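PDB 2DGB: hypothetical protein PurS from Thermus thermophilus, which is a small alpha/beta protein of the PurS family, built from a three-stranded antiparallel sheet and two helices. Local coordinates for residues I10-K13 and K14-D18. Sequence-based numbering, arbitrary orientation.
Sequences IELK and KGILD
Ile16 folds back over Lys13 and Leu12 where the chain leaves its first strand in a type II beta turn running from Lys13 to Ile16. The turn is closed by one backbone hydrogen bond, Ile16 N to Lys13 O at 3.1 Å. The same oxygen packs against the Ile16 side chain, with CB and CG1 each 3.3 Å from Lys13 O. With chi1 at -60°, CG1 stands anti to the carbonyl carbon and reaches back over Lys13, coming within 4.1 Å of Lys13 CB. On the inner side, Leu12 CB meets Ile16 CB at 4.1 Å, while Leu12 CD1 lies 3.8 Å from both CB and CG of Asp18, the two side chains crossing at about a right angle.

The solvent side of the turn is looser, with Lys14, Gly15 and Leu17 all exposed. Lys14 points away from the strand, Gly15 takes the turn's positive phi of 105°, where a CB would press against the carbonyl O of the residue before, and Leu17 turns outward too.

Buried Asp18 is the N-cap of helix 19-30: OD1 accepts from Gly21 N, and OD2 takes Val40 N on strand 37-49. Lys13 NZ bonds Pro70 O, so the connection between the central strand 3-12 and helix 19-30 is held to strand 37-49 through Asp18 and to the loop before strand 73-83 through Lys13.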
loop_
_atom_site.group_PDB
_atom_site.type_symbol
_atom_site.label_atom_id
_atom_site.label_comp_id
_atom_site.label_asym_id
_atom_site.label_seq_id
_atom_site.Cartn_x
_atom_site.Cartn_y
_atom_site.Cartn_z
ATOM N N ILE A 10 2.441 2.800 4.286
ATOM C CA ILE A 10 3.315 3.864 4.766
ATOM C C ILE A 10 3.289 4.926 3.680
ATOM O O ILE A 10 3.819 4.739 2.582
ATOM C CB ILE A 10 4.754 3.344 5.018
ATOM C CG1 ILE A 10 4.727 2.294 6.145
ATOM C CG2 ILE A 10 5.663 4.493 5.405
ATOM C CD1 ILE A 10 6.079 1.659 6.458
ATOM N N GLU A 11 2.641 6.042 3.983
ATOM C CA GLU A 11 2.507 7.098 3.002
ATOM C C GLU A 11 3.036 8.424 3.529
ATOM O O GLU A 11 3.232 8.600 4.732
ATOM C CB GLU A 11 1.031 7.228 2.606
ATOM C CG GLU A 11 0.327 5.875 2.447
ATOM C CD GLU A 11 -1.115 5.991 1.970
ATOM O OE1 GLU A 11 -1.806 6.952 2.359
ATOM O OE2 GLU A 11 -1.561 5.106 1.210
ATOM N N LEU A 12 3.261 9.347 2.604
ATOM C CA LEU A 12 3.763 10.676 2.923
ATOM C C LEU A 12 2.661 11.511 3.556
ATOM O O LEU A 12 1.504 11.401 3.165
ATOM C CB LEU A 12 4.221 11.365 1.640
ATOM C CG LEU A 12 5.266 10.608 0.823
ATOM C CD1 LEU A 12 5.458 11.285 -0.519
ATOM C CD2 LEU A 12 6.563 10.555 1.602
ATOM N N LYS A 13 3.012 12.344 4.528
ATOM C CA LYS A 13 2.015 13.204 5.151
ATOM C C LYS A 13 1.594 14.221 4.098
ATOM O O LYS A 13 2.369 14.538 3.187
ATOM C CB LYS A 13 2.600 13.929 6.362
ATOM C CG LYS A 13 2.826 13.033 7.569
ATOM C CD LYS A 13 3.266 13.836 8.791
ATOM C CE LYS A 13 3.532 12.927 9.985
ATOM N NZ LYS A 13 3.986 13.695 11.180
ATOM N N LYS A 14 0.369 14.724 4.198
ATOM C CA LYS A 14 -0.081 15.707 3.226
ATOM C C LYS A 14 0.796 16.937 3.431
ATOM O O LYS A 14 1.159 17.274 4.563
ATOM C CB LYS A 14 -1.556 16.054 3.434
ATOM C CG LYS A 14 -1.841 16.892 4.668
ATOM C CD LYS A 14 -3.291 17.369 4.674
ATOM C CE LYS A 14 -3.509 18.426 5.741
ATOM N NZ LYS A 14 -2.544 19.555 5.568
ATOM N N GLY A 15 1.145 17.601 2.339
ATOM C CA GLY A 15 2.006 18.764 2.447
ATOM C C GLY A 15 3.396 18.395 1.967
ATOM O O GLY A 15 4.141 19.247 1.485
ATOM N N ILE A 16 3.758 17.121 2.106
ATOM C CA ILE A 16 5.064 16.654 1.645
ATOM C C ILE A 16 4.983 16.509 0.129
ATOM O O ILE A 16 4.019 15.957 -0.396
ATOM C CB ILE A 16 5.437 15.274 2.254
ATOM C CG1 ILE A 16 5.497 15.363 3.783
ATOM C CG2 ILE A 16 6.780 14.811 1.705
ATOM C CD1 ILE A 16 6.551 16.329 4.322
ATOM N N LEU A 17 5.987 17.013 -0.578
ATOM C CA LEU A 17 5.995 16.925 -2.033
ATOM C C LEU A 17 6.164 15.473 -2.492
ATOM O O LEU A 17 7.075 14.780 -2.047
ATOM C CB LEU A 17 7.126 17.784 -2.597
ATOM C CG LEU A 17 7.184 17.869 -4.122
ATOM C CD1 LEU A 17 5.950 18.592 -4.627
ATOM C CD2 LEU A 17 8.442 18.594 -4.555
ATOM N N ASP A 18 5.282 15.023 -3.384
ATOM C CA ASP A 18 5.327 13.659 -3.914
ATOM C C ASP A 18 5.572 13.699 -5.426
ATOM O O ASP A 18 4.631 13.596 -6.218
ATOM C CB ASP A 18 4.001 12.941 -3.630
ATOM C CG ASP A 18 4.018 11.479 -4.058
ATOM O OD1 ASP A 18 4.925 11.078 -4.817
ATOM O OD2 ASP A 18 3.107 10.731 -3.644
#